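Local coordinates for protein abietadiene synthase, chloroplastic (Abies grandis, PDB 3S9V) that belongs to the terpene synthase family, as a large, mainly helical chloroplast enzyme built from several domains, at residues 319-324 against 362-367; 267-272 against 310-315; 61-66 against 78-83; 55-60 against 108-113; 610-615 against 635-640. All coordinates share one frame; numbering follows the deposited sequence.

Interaction 1 of 5, residues 319-324 against 362-367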
# COMPACT_ATOMS: atom_id res chain seq x y z
N ASP A 319 9.43 -13.17 7.67
CA ASP A 319 9.91 -12.66 6.39
C ASP A 319 9.58 -11.18 6.30
O ASP A 319 8.55 -10.73 6.81
CB ASP A 319 9.28 -13.41 5.21
CG ASP A 319 7.81 -13.12 5.05
OD1 ASP A 319 7.01 -13.64 5.85
OD2 ASP A 319 7.46 -12.36 4.13
N ILE A 320 10.46 -10.42 5.66
CA ILE A 320 10.28 -8.98 5.55
C ILE A 320 8.99 -8.56 4.84
O ILE A 320 8.44 -7.50 5.15
CB ILE A 320 11.49 -8.34 4.84
CG1 ILE A 320 11.62 -6.87 5.26
CG2 ILE A 320 11.34 -8.45 3.33
CD1 ILE A 320 12.89 -6.21 4.77
N ASP A 321 8.50 -9.37 3.91
CA ASP A 321 7.29 -9.02 3.18
C ASP A 321 6.07 -9.01 4.10
O ASP A 321 5.36 -8.01 4.17
CB ASP A 321 7.07 -9.98 2.00
CG ASP A 321 6.27 -9.34 0.86
OD1 ASP A 321 5.90 -8.14 0.96
OD2 ASP A 321 6.03 -10.05 -0.15
N ASP A 322 5.81 -10.12 4.79
CA ASP A 322 4.67 -10.20 5.70
C ASP A 322 4.84 -9.23 6.87
O ASP A 322 3.86 -8.66 7.36
CB ASP A 322 4.52 -11.61 6.28
CG ASP A 322 3.99 -12.61 5.27
OD1 ASP A 322 4.82 -13.31 4.65
OD2 ASP A 322 2.76 -12.69 5.09
N THR A 323 6.07 -9.06 7.33
CA THR A 323 6.36 -8.17 8.45
C THR A 323 6.16 -6.71 8.07
O THR A 323 5.60 -5.94 8.84
CB THR A 323 7.79 -8.36 8.98
OG1 THR A 323 7.95 -9.71 9.44
CG2 THR A 323 8.06 -7.40 10.13
N ALA A 324 6.63 -6.34 6.89
CA ALA A 324 6.47 -4.97 6.42
C ALA A 324 4.99 -4.66 6.17
O ALA A 324 4.51 -3.58 6.49
CB ALA A 324 7.28 -4.75 5.16
N GLY A 362 13.35 -9.43 -3.63
CA GLY A 362 12.85 -9.12 -4.96
C GLY A 362 11.96 -7.89 -5.02
O GLY A 362 11.50 -7.39 -3.99
N VAL A 363 11.71 -7.41 -6.23
CA VAL A 363 10.90 -6.22 -6.45
C VAL A 363 9.63 -6.17 -5.60
O VAL A 363 9.35 -5.15 -4.97
CB VAL A 363 10.49 -6.09 -7.92
CG1 VAL A 363 9.60 -4.87 -8.10
CG2 VAL A 363 11.72 -5.99 -8.80
N THR A 364 8.88 -7.26 -5.59
CA THR A 364 7.64 -7.29 -4.83
C THR A 364 7.86 -6.99 -3.35
O THR A 364 7.22 -6.09 -2.80
CB THR A 364 6.94 -8.64 -5.00
OG1 THR A 364 6.58 -8.81 -6.38
CG2 THR A 364 5.68 -8.70 -4.16
N ASP A 365 8.77 -7.71 -2.69
CA ASP A 365 8.99 -7.45 -1.27
C ASP A 365 9.66 -6.10 -0.96
O ASP A 365 9.28 -5.45 0.01
CB ASP A 365 9.78 -8.60 -0.62
CG ASP A 365 11.00 -9.01 -1.42
OD1 ASP A 365 10.82 -9.49 -2.56
OD2 ASP A 365 12.12 -8.85 -0.90
N MET A 366 10.63 -5.68 -1.77
CA MET A 366 11.26 -4.39 -1.50
C MET A 366 10.19 -3.31 -1.65
O MET A 366 10.23 -2.29 -0.97
CB MET A 366 12.44 -4.09 -2.45
CG MET A 366 13.73 -4.89 -2.17
SD MET A 366 14.43 -4.70 -0.49
CE MET A 366 13.56 -6.00 0.36
N LEU A 367 9.23 -3.55 -2.54
CA LEU A 367 8.16 -2.59 -2.74
C LEU A 367 7.28 -2.44 -1.50
O LEU A 367 7.00 -1.32 -1.07
CB LEU A 367 7.27 -2.97 -3.93
CG LEU A 367 6.02 -2.09 -4.05
CD1 LEU A 367 6.43 -0.63 -4.13
CD2 LEU A 367 5.21 -2.49 -5.28
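D321 and D365 meet at the centre of this contact through van der Waals touch, without a hydrogen bond between them. D321 CG lies 3.9 Å from D365 CB. The two side chains cross at about a right angle, and their carboxylate planes stand 61° apart. D321 OD2 also passes 4.2 Å from T364 CG2. Apolar contact comes from I320. Its CG2 branch reaches D365 CB at 4.2 Å and M366 CE at 4.4 Å. The M366 side chain starts away from helix 320-332 and bends back, so its terminal methyl makes the touch.

The polar bonds stay local. D365 CG sits between the backbone N and the carbonyl carbon (chi1 48°). This turns the carboxylate back to the start of its own helix, where OD2 takes the N-H of G362 at 3.0 Å with its syn lone pair. D319, at the N-cap, accepts from D322 N through OD2 at 2.9 Å. D319 O receives both the N-H and the hydroxyl of T323.

The sequence D319-I320-D321-D322 matches the DXDD signature of class II terpene synthases. D321 OD1 is held by the side-chain amide of N368, one turn beyond D365. The bond from N368 suggests that helix 363-373 fixes the orientation of D321, while D365 is engaged with its own helix start and D365 OD1 stays 5.4 Å from D321 OD2.

Interaction 2 of 5, residues 267-272 against 310-315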
# COMPACT_ATOMS: atom_id res chain seq x y z
N PRO A 267 0.11 -23.32 7.24
CA PRO A 267 -1.08 -22.55 6.84
C PRO A 267 -0.68 -21.22 6.18
O PRO A 267 0.51 -20.94 6.00
CB PRO A 267 -1.83 -22.37 8.16
CG PRO A 267 -0.71 -22.29 9.17
CD PRO A 267 0.24 -23.37 8.71
N LEU A 268 -1.67 -20.40 5.84
CA LEU A 268 -1.41 -19.12 5.19
C LEU A 268 -2.26 -17.99 5.78
O LEU A 268 -2.52 -16.99 5.11
CB LEU A 268 -1.70 -19.25 3.69
CG LEU A 268 -0.89 -20.33 2.95
CD1 LEU A 268 -1.40 -20.47 1.53
CD2 LEU A 268 0.59 -19.96 2.96
N ASP A 269 -2.65 -18.16 7.04
CA ASP A 269 -3.52 -17.21 7.73
C ASP A 269 -3.10 -15.75 7.85
O ASP A 269 -3.95 -14.86 7.77
CB ASP A 269 -3.85 -17.75 9.13
CG ASP A 269 -2.61 -18.09 9.95
OD1 ASP A 269 -2.71 -18.08 11.20
OD2 ASP A 269 -1.55 -18.38 9.36
N LEU A 270 -1.81 -15.47 8.03
CA LEU A 270 -1.38 -14.08 8.15
C LEU A 270 -1.21 -13.46 6.77
O LEU A 270 -1.55 -12.29 6.53
CB LEU A 270 -0.05 -13.99 8.90
CG LEU A 270 0.06 -14.63 10.29
CD1 LEU A 270 1.35 -14.15 10.93
CD2 LEU A 270 -1.13 -14.25 11.16
N PHE A 271 -0.67 -14.25 5.86
CA PHE A 271 -0.47 -13.81 4.49
C PHE A 271 -1.83 -13.48 3.86
O PHE A 271 -2.03 -12.41 3.28
CB PHE A 271 0.28 -14.90 3.72
CG PHE A 271 0.28 -14.71 2.23
CD1 PHE A 271 0.57 -13.47 1.66
CD2 PHE A 271 0.03 -15.79 1.38
CE1 PHE A 271 0.60 -13.31 0.29
CE2 PHE A 271 0.05 -15.63 -0.00
CZ PHE A 271 0.34 -14.39 -0.55
N GLU A 272 -2.80 -14.38 4.01
CA GLU A 272 -4.11 -14.17 3.42
C GLU A 272 -4.86 -12.95 3.96
O GLU A 272 -5.42 -12.17 3.20
CB GLU A 272 -4.97 -15.42 3.60
CG GLU A 272 -6.35 -15.28 3.00
CD GLU A 272 -7.08 -16.61 2.89
OE1 GLU A 272 -7.59 -17.12 3.92
OE2 GLU A 272 -7.14 -17.14 1.77
N GLY A 310 5.78 -14.31 9.90
CA GLY A 310 5.94 -15.04 8.66
C GLY A 310 4.58 -15.00 7.99
O GLY A 310 3.78 -14.12 8.26
N TRP A 311 4.31 -15.98 7.14
CA TRP A 311 3.04 -16.04 6.44
C TRP A 311 2.00 -16.82 7.23
O TRP A 311 0.80 -16.69 6.99
CB TRP A 311 3.26 -16.69 5.06
CG TRP A 311 4.06 -17.94 5.11
CD1 TRP A 311 3.59 -19.22 5.25
CD2 TRP A 311 5.49 -18.05 5.03
NE1 TRP A 311 4.64 -20.11 5.26
CE2 TRP A 311 5.81 -19.42 5.13
CE3 TRP A 311 6.53 -17.11 4.89
CZ2 TRP A 311 7.14 -19.88 5.08
CZ3 TRP A 311 7.85 -17.57 4.85
CH2 TRP A 311 8.14 -18.95 4.94
N ALA A 312 2.48 -17.61 8.19
CA ALA A 312 1.60 -18.42 9.03
C ALA A 312 1.85 -18.13 10.50
O ALA A 312 2.97 -17.79 10.88
CB ALA A 312 1.84 -19.90 8.77
N ARG A 313 0.79 -18.26 11.30
CA ARG A 313 0.87 -18.04 12.73
C ARG A 313 2.05 -18.84 13.28
O ARG A 313 2.26 -19.98 12.88
CB ARG A 313 -0.43 -18.49 13.40
CG ARG A 313 -0.88 -19.91 13.00
CD ARG A 313 -0.34 -20.98 13.94
NE ARG A 313 -0.60 -22.34 13.47
CZ ARG A 313 0.13 -22.98 12.56
NH1 ARG A 313 1.18 -22.38 12.00
NH2 ARG A 313 -0.19 -24.21 12.19
N GLU A 314 2.82 -18.23 14.17
CA GLU A 314 3.98 -18.89 14.78
C GLU A 314 4.86 -19.57 13.73
O GLU A 314 5.23 -20.73 13.89
CB GLU A 314 3.53 -19.93 15.82
CG GLU A 314 2.04 -19.91 16.20
CD GLU A 314 1.61 -18.65 16.95
OE1 GLU A 314 1.64 -17.55 16.36
OE2 GLU A 314 1.23 -18.78 18.13
N ASN A 315 5.19 -18.85 12.67
CA ASN A 315 6.04 -19.40 11.61
C ASN A 315 7.46 -19.59 12.16
O ASN A 315 7.93 -18.81 12.99
CB ASN A 315 6.06 -18.45 10.41
CG ASN A 315 6.32 -19.18 9.10
OD1 ASN A 315 5.54 -20.04 8.70
ND2 ASN A 315 7.42 -18.83 8.43
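The W311 indole meets P267 at its edge. P267 O lies near the ring plane, 3.6 Å from W311 CD1. N315 ND2, from the same loop as W311, sits over one face, toward its rim. L268 CD2 approaches W311 CD1 obliquely at 3.8 Å. The R313 guanidinium carries P267 on one face, with P267 CG 3.4 Å from R313 NH1. The proline ring and the arginine side chain cross at about a right angle, and P267 CG also packs on A312 CB. P267 follows a cis peptide bond.

The loop 310-315 docks on the first turn of helix 269-282, in the N-terminal terpene synthase region. W311 O takes up backbone N-H groups of that turn: F271 N at 3.1 Å and, more weakly, L270 N. This loop leads directly to helix 320-332.

A chi1 of 55° swings the D269 carboxylate over to the loop. Its OD2 accepts R313 N at 3.0 Å through the syn lone pair. Its OD1 is bonded to the Y299 hydroxyl and lies 3.2 Å from R313 CG. The charged end of R313 goes elsewhere, to a salt bridge with D225.

Interaction 3 of 5, residues 61-66 against 78-83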
# COMPACT_ATOMS: atom_id res chain seq x y z
N TRP A 61 4.11 -36.36 -2.79
CA TRP A 61 5.03 -36.72 -1.72
C TRP A 61 4.31 -37.27 -0.49
O TRP A 61 4.78 -38.21 0.14
CB TRP A 61 5.91 -35.52 -1.33
CG TRP A 61 7.13 -35.41 -2.21
CD1 TRP A 61 7.24 -34.69 -3.37
CD2 TRP A 61 8.37 -36.12 -2.06
NE1 TRP A 61 8.48 -34.91 -3.94
CE2 TRP A 61 9.19 -35.78 -3.16
CE3 TRP A 61 8.87 -37.01 -1.09
CZ2 TRP A 61 10.48 -36.30 -3.32
CZ3 TRP A 61 10.16 -37.54 -1.26
CH2 TRP A 61 10.95 -37.17 -2.36
N VAL A 62 3.17 -36.68 -0.16
CA VAL A 62 2.40 -37.18 0.97
C VAL A 62 1.93 -38.61 0.65
O VAL A 62 1.97 -39.49 1.50
CB VAL A 62 1.18 -36.27 1.25
CG1 VAL A 62 0.28 -36.90 2.28
CG2 VAL A 62 1.66 -34.91 1.75
N ALA A 63 1.54 -38.83 -0.60
CA ALA A 63 1.05 -40.13 -1.06
C ALA A 63 2.09 -41.24 -0.97
O ALA A 63 1.76 -42.42 -1.04
CB ALA A 63 0.55 -40.02 -2.49
N ARG A 64 3.35 -40.86 -0.82
CA ARG A 64 4.42 -41.84 -0.72
C ARG A 64 4.51 -42.51 0.65
O ARG A 64 4.95 -43.66 0.75
CB ARG A 64 5.78 -41.20 -1.00
CG ARG A 64 6.04 -40.83 -2.42
CD ARG A 64 7.53 -40.67 -2.59
NE ARG A 64 7.90 -39.99 -3.82
CZ ARG A 64 9.16 -39.84 -4.21
NH1 ARG A 64 10.15 -40.33 -3.47
NH2 ARG A 64 9.43 -39.19 -5.33
N ILE A 65 4.11 -41.80 1.70
CA ILE A 65 4.20 -42.36 3.04
C ILE A 65 3.44 -43.68 3.16
O ILE A 65 2.23 -43.73 3.00
CB ILE A 65 3.66 -41.37 4.08
CG1 ILE A 65 4.26 -39.98 3.84
CG2 ILE A 65 4.02 -41.84 5.48
CD1 ILE A 65 3.64 -38.90 4.70
N PRO A 66 4.16 -44.78 3.46
CA PRO A 66 3.58 -46.12 3.61
C PRO A 66 2.74 -46.24 4.89
O PRO A 66 3.05 -45.61 5.90
CB PRO A 66 4.81 -47.02 3.64
CG PRO A 66 5.80 -46.15 4.38
CD PRO A 66 5.61 -44.81 3.71
N GLU A 78 -6.31 -41.70 0.07
CA GLU A 78 -7.05 -40.66 -0.63
C GLU A 78 -6.13 -39.79 -1.51
O GLU A 78 -6.54 -39.32 -2.57
CB GLU A 78 -7.81 -39.79 0.37
CG GLU A 78 -6.92 -38.82 1.17
CD GLU A 78 -6.57 -39.30 2.58
OE1 GLU A 78 -6.29 -40.51 2.76
OE2 GLU A 78 -6.55 -38.45 3.49
N THR A 79 -4.88 -39.58 -1.09
CA THR A 79 -3.98 -38.77 -1.89
C THR A 79 -3.57 -39.51 -3.15
O THR A 79 -3.41 -38.90 -4.21
CB THR A 79 -2.74 -38.33 -1.08
OG1 THR A 79 -1.97 -39.48 -0.70
CG2 THR A 79 -3.17 -37.56 0.16
N VAL A 80 -3.41 -40.82 -3.06
CA VAL A 80 -3.05 -41.60 -4.25
C VAL A 80 -4.20 -41.50 -5.25
O VAL A 80 -3.99 -41.30 -6.45
CB VAL A 80 -2.80 -43.08 -3.91
CG1 VAL A 80 -2.68 -43.90 -5.20
CG2 VAL A 80 -1.53 -43.20 -3.09
N GLU A 81 -5.42 -41.63 -4.74
CA GLU A 81 -6.60 -41.54 -5.59
C GLU A 81 -6.67 -40.14 -6.21
O GLU A 81 -7.03 -39.99 -7.37
CB GLU A 81 -7.87 -41.82 -4.78
CG GLU A 81 -9.14 -41.81 -5.62
CD GLU A 81 -9.20 -42.96 -6.62
OE1 GLU A 81 -9.94 -42.83 -7.62
OE2 GLU A 81 -8.53 -43.99 -6.41
N TRP A 82 -6.32 -39.12 -5.43
CA TRP A 82 -6.35 -37.75 -5.94
C TRP A 82 -5.45 -37.65 -7.18
O TRP A 82 -5.82 -37.05 -8.18
CB TRP A 82 -5.85 -36.75 -4.89
CG TRP A 82 -5.97 -35.34 -5.38
CD1 TRP A 82 -7.06 -34.53 -5.29
CD2 TRP A 82 -5.00 -34.62 -6.15
NE1 TRP A 82 -6.83 -33.35 -5.96
CE2 TRP A 82 -5.57 -33.38 -6.50
CE3 TRP A 82 -3.69 -34.91 -6.58
CZ2 TRP A 82 -4.89 -32.42 -7.26
CZ3 TRP A 82 -3.02 -33.96 -7.34
CH2 TRP A 82 -3.62 -32.73 -7.67
N ILE A 83 -4.26 -38.24 -7.09
CA ILE A 83 -3.33 -38.21 -8.20
C ILE A 83 -3.95 -38.86 -9.42
O ILE A 83 -3.92 -38.31 -10.51
CB ILE A 83 -2.02 -38.93 -7.83
CG1 ILE A 83 -1.32 -38.18 -6.69
CG2 ILE A 83 -1.12 -39.03 -9.03
CD1 ILE A 83 -0.16 -38.93 -6.06
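V62 touches T79 at the start of this contact. V62 CG1 lies 4.1 Å from T79 CG2, and the two side chains cross at about a right angle. A chi1 of 171° turns the CG1 branch of V62 toward T79.

A63 comes next and carries most of the contact. Its CB points at helix 77-85 and enters a small group of three side chains. T79 OG1 lies 3.1 Å from A63 CB and just as near to A63 CA, so packing is tight here. That hydroxyl is bonded to the backbone O of F76, one turn earlier. With chi1 at 63°, T79 OG1 can make that bond and still touch A63. V80 CG2 reaches A63 CB at 3.8 Å, and I83 CD1 reaches it at the same distance. The methyl group of A63 is thus met by one side chain after another along the same helix.

The chain then turns away. V62 to I65 form a type I beta turn. R64 points away from helix 77-85. Its guanidinium lies against one face of the W61 indole and forms a salt bridge with E161.

Around the contact, helix 101-117 reaches A63 through T114 and I83 through L115. W118, just beyond that helix, bonds to A63 O. Helix 232-242 packs on W61, R64 and I65, and helix 245-258 touches V62 and I65 through L251. These helices are consistent with the gamma domain of plant diterpene synthases, an alpha barrel.

Interaction 4 of 5, residues 55-60 against 108-113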
# COMPACT_ATOMS: atom_id res chain seq x y z
N SER A 55 -1.53 -28.87 -4.56
CA SER A 55 -0.19 -28.95 -5.13
C SER A 55 0.02 -30.41 -5.52
O SER A 55 0.25 -31.27 -4.67
CB SER A 55 0.88 -28.54 -4.11
OG SER A 55 2.17 -28.76 -4.65
N ALA A 56 -0.10 -30.70 -6.81
CA ALA A 56 0.07 -32.08 -7.26
C ALA A 56 1.41 -32.62 -6.77
O ALA A 56 1.51 -33.76 -6.31
CB ALA A 56 -0.02 -32.15 -8.77
N TYR A 57 2.44 -31.78 -6.84
CA TYR A 57 3.78 -32.18 -6.42
C TYR A 57 3.84 -32.60 -4.94
O TYR A 57 4.34 -33.67 -4.61
CB TYR A 57 4.76 -31.03 -6.67
CG TYR A 57 6.10 -31.20 -6.00
CD1 TYR A 57 7.10 -32.00 -6.56
CD2 TYR A 57 6.37 -30.58 -4.79
CE1 TYR A 57 8.32 -32.16 -5.94
CE2 TYR A 57 7.58 -30.74 -4.15
CZ TYR A 57 8.56 -31.53 -4.73
OH TYR A 57 9.74 -31.71 -4.08
N ASP A 58 3.33 -31.74 -4.06
CA ASP A 58 3.34 -32.04 -2.63
C ASP A 58 2.43 -33.20 -2.30
O ASP A 58 2.74 -34.02 -1.44
CB ASP A 58 2.92 -30.80 -1.83
CG ASP A 58 3.98 -29.72 -1.83
OD1 ASP A 58 4.73 -29.61 -0.83
OD2 ASP A 58 4.07 -28.99 -2.83
N THR A 59 1.30 -33.27 -2.99
CA THR A 59 0.37 -34.35 -2.75
C THR A 59 1.04 -35.66 -3.09
O THR A 59 0.87 -36.66 -2.38
CB THR A 59 -0.89 -34.16 -3.58
OG1 THR A 59 -1.48 -32.90 -3.24
CG2 THR A 59 -1.89 -35.27 -3.31
N ALA A 60 1.82 -35.66 -4.16
CA ALA A 60 2.53 -36.86 -4.59
C ALA A 60 3.49 -37.31 -3.48
O ALA A 60 3.66 -38.51 -3.26
CB ALA A 60 3.30 -36.58 -5.87
N THR A 108 4.69 -33.74 -12.65
CA THR A 108 4.55 -34.99 -13.39
C THR A 108 5.58 -36.01 -12.92
O THR A 108 5.25 -37.16 -12.65
CB THR A 108 4.70 -34.77 -14.92
OG1 THR A 108 3.78 -33.77 -15.37
CG2 THR A 108 4.40 -36.07 -15.66
N LEU A 109 6.83 -35.59 -12.82
CA LEU A 109 7.87 -36.50 -12.38
C LEU A 109 7.50 -37.03 -10.99
O LEU A 109 7.51 -38.24 -10.76
CB LEU A 109 9.22 -35.77 -12.32
CG LEU A 109 10.42 -36.61 -11.88
CD1 LEU A 109 10.52 -37.86 -12.73
CD2 LEU A 109 11.68 -35.78 -12.00
N ALA A 110 7.14 -36.13 -10.08
CA ALA A 110 6.76 -36.52 -8.73
C ALA A 110 5.59 -37.51 -8.71
O ALA A 110 5.61 -38.47 -7.95
CB ALA A 110 6.40 -35.29 -7.92
N CYS A 111 4.57 -37.29 -9.53
CA CYS A 111 3.43 -38.20 -9.55
C CYS A 111 3.75 -39.56 -10.17
O CYS A 111 3.26 -40.59 -9.72
CB CYS A 111 2.24 -37.55 -10.28
SG CYS A 111 1.54 -36.16 -9.38
N ILE A 112 4.57 -39.56 -11.21
CA ILE A 112 4.96 -40.79 -11.89
C ILE A 112 5.74 -41.69 -10.94
O ILE A 112 5.55 -42.91 -10.91
CB ILE A 112 5.82 -40.48 -13.13
CG1 ILE A 112 4.93 -39.96 -14.25
CG2 ILE A 112 6.60 -41.70 -13.55
CD1 ILE A 112 5.71 -39.45 -15.44
N ILE A 113 6.61 -41.08 -10.14
CA ILE A 113 7.40 -41.86 -9.20
C ILE A 113 6.50 -42.49 -8.13
O ILE A 113 6.66 -43.66 -7.80
CB ILE A 113 8.49 -40.96 -8.55
CG1 ILE A 113 9.54 -40.61 -9.61
CG2 ILE A 113 9.12 -41.65 -7.35
CD1 ILE A 113 10.61 -39.65 -9.14
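The Y57 ring lies obliquely to the A110 methyl. A110 CB is 3.6 Å from Y57 CD1, and CE1 of the same ring is farther off. Y57 CG is anti to the backbone N (chi1 167°). This swings the ring across helix 101-117, so that the ring carbon CD1 makes the closest touch. The hydroxyl end lies beyond the contact and is bonded to E207.

A60 points toward helix 101-117. Its CB lies 3.6 Å from A110 O and 3.9 Å from A110 CB, so it rests on both the backbone and the side chain of A110. A110 CB points back and so meets Y57 as well as A60. C111 comes in beside them. Its SG is anti to its own carbonyl carbon (chi1 -68°), 3.9 Å from A60 CB and equally far from A56 O.

No hydrogen bond joins the two segments. Three alanines and a cysteine let the axes approach to 8.3 Å, and the segments 56-60 and 108-113 run roughly parallel, their axes 26° apart. At the start of helix 56-62 the S55 hydroxyl donates to D58 OD2 at 2.6 Å, and D58 OD1 accepts A233 N. The sequence S55 to W61 reads SAYDTAW, a familiar signature of plant diterpene synthases.

The pair is buried among the helices of this domain. Helix 151-164 covers Y57 and A110 through M158. Helix 77-85 packs W82 on A56 and I83 on C111. Helix 122-136 packs on I112 through V125 and I129.

Interaction 5 of 5, residues 610-615 against 635-640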
# COMPACT_ATOMS: atom_id res chain seq x y z
N LEU A 610 -7.18 36.68 8.57
CA LEU A 610 -6.99 38.01 8.01
C LEU A 610 -5.83 38.71 8.71
O LEU A 610 -5.06 39.45 8.08
CB LEU A 610 -8.28 38.83 8.12
CG LEU A 610 -9.49 38.19 7.42
CD1 LEU A 610 -10.66 39.14 7.48
CD2 LEU A 610 -9.16 37.88 5.98
N GLU A 611 -5.70 38.48 10.01
CA GLU A 611 -4.61 39.07 10.76
C GLU A 611 -3.29 38.54 10.20
O GLU A 611 -2.33 39.30 10.07
CB GLU A 611 -4.74 38.73 12.25
CG GLU A 611 -5.40 39.85 13.05
CD GLU A 611 -6.06 39.38 14.33
OE1 GLU A 611 -5.46 38.54 15.04
OE2 GLU A 611 -7.17 39.86 14.63
N ALA A 612 -3.24 37.26 9.84
CA ALA A 612 -2.01 36.71 9.28
C ALA A 612 -1.72 37.36 7.91
O ALA A 612 -0.57 37.69 7.61
CB ALA A 612 -2.13 35.19 9.12
N TYR A 613 -2.76 37.56 7.10
CA TYR A 613 -2.58 38.21 5.79
C TYR A 613 -2.10 39.64 6.01
O TYR A 613 -1.26 40.14 5.27
CB TYR A 613 -3.89 38.26 5.00
CG TYR A 613 -4.39 36.94 4.47
CD1 TYR A 613 -3.51 35.96 4.01
CD2 TYR A 613 -5.76 36.68 4.38
CE1 TYR A 613 -3.97 34.76 3.47
CE2 TYR A 613 -6.24 35.48 3.85
CZ TYR A 613 -5.34 34.53 3.40
OH TYR A 613 -5.81 33.36 2.86
N THR A 614 -2.67 40.28 7.02
CA THR A 614 -2.32 41.66 7.34
C THR A 614 -0.85 41.82 7.74
O THR A 614 -0.22 42.81 7.36
CB THR A 614 -3.22 42.20 8.46
OG1 THR A 614 -4.58 42.22 8.01
CG2 THR A 614 -2.80 43.61 8.86
N LYS A 615 -0.31 40.87 8.49
CA LYS A 615 1.08 40.98 8.90
C LYS A 615 2.00 40.86 7.69
O LYS A 615 3.00 41.57 7.60
CB LYS A 615 1.44 39.91 9.94
CG LYS A 615 2.76 40.18 10.67
CD LYS A 615 3.14 39.08 11.65
CE LYS A 615 2.17 38.98 12.83
NZ LYS A 615 2.29 40.12 13.78
N ALA A 635 3.44 32.70 8.69
CA ALA A 635 3.26 32.05 7.40
C ALA A 635 2.57 30.68 7.49
O ALA A 635 1.89 30.26 6.56
CB ALA A 635 4.63 31.92 6.69
N SER A 636 2.74 30.00 8.62
CA SER A 636 2.11 28.70 8.84
C SER A 636 0.61 28.90 8.86
O SER A 636 -0.15 27.96 8.61
CB SER A 636 2.56 28.08 10.17
OG SER A 636 3.94 27.82 10.18
N VAL A 637 0.19 30.12 9.19
CA VAL A 637 -1.22 30.47 9.25
C VAL A 637 -1.70 31.14 7.96
O VAL A 637 -2.79 30.85 7.46
CB VAL A 637 -1.51 31.40 10.44
CG1 VAL A 637 -2.94 31.86 10.40
CG2 VAL A 637 -1.24 30.68 11.75
N SER A 638 -0.87 32.02 7.40
CA SER A 638 -1.25 32.72 6.17
C SER A 638 -1.48 31.75 5.02
O SER A 638 -2.22 32.06 4.10
CB SER A 638 -0.18 33.74 5.77
OG SER A 638 0.95 33.08 5.23
N ILE A 639 -0.84 30.58 5.06
CA ILE A 639 -1.01 29.59 4.00
C ILE A 639 -2.48 29.15 3.93
O ILE A 639 -2.91 28.53 2.97
CB ILE A 639 -0.03 28.37 4.21
CG1 ILE A 639 0.03 27.53 2.95
CG2 ILE A 639 -0.43 27.55 5.43
CD1 ILE A 639 0.52 28.29 1.71
N ALA A 640 -3.23 29.48 4.98
CA ALA A 640 -4.67 29.23 5.09
C ALA A 640 -5.25 27.82 5.14
O ALA A 640 -6.47 27.66 5.05
CB ALA A 640 -5.40 30.03 4.00
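A612 and S638 bring their CA atoms to 5.1 Å, and beyond them the chain of the second segment leaves helical geometry at A640, where phi is positive (65°). The A612 methyl points at that segment. It lies 3.7 Å from V637 CG1, the branch anti to the V637 backbone N, and 3.8 Å from S638 N. S638 CB is also near. The A612 methyl therefore rests on side chain and backbone together.

Y613 covers the break that follows. Its CG is anti to the carbonyl carbon (chi1 -71°), and the ring leans out obliquely from helix 599-621, toward its N-terminal end, and reaches 638-640. Y613 CE1 lies 3.3 Å from S638 O, which approaches the ring obliquely. The hydroxyl oxygen Y613 OH packs 3.5 Å from A640 CB.

No hydrogen bond links the two segments directly, but residues just outside them do bridge the gap. S638 OG is bonded to E616 OE2, V637 O takes the side-chain amide of Q609, and A612 O takes that of N634. The two helices are thus tied at several levels by polar groups flanking the apolar touch.

Both Y613 and A640 also pack on T534 of helix 521-541, whose C-terminal end carries most of a DDXXD sequence. I639 faces N682 of helix 669-693, where the sequence fits the second metal-binding signature of the family. An interrupted helix at this place, 628-638 followed by 641-648, is consistent with the broken G helix of the class I terpene synthase fold, whose break borders the active-site cavity.

In the fold
Interactions 1 and 2 touch directly, their centres 14 Å apart. D322 of the DXDD signature packs on F271, G310 and W311, so the loop of interaction 2 lies against the start of the signature helix. Interactions 3 and 4 share helix 56-62, with centres 9 Å apart. There I83 CD1 meets A60 CA at 3.7 Å, and R64 rests on I113. Interactions 2 and 4 do not touch; their nearest atoms are about 10 Å apart. Interaction 5 belongs to the metal-binding domain, with its centre 44 Å from that of interaction 1. The class II signature and the class I fold thus occupy distant regions of one chain.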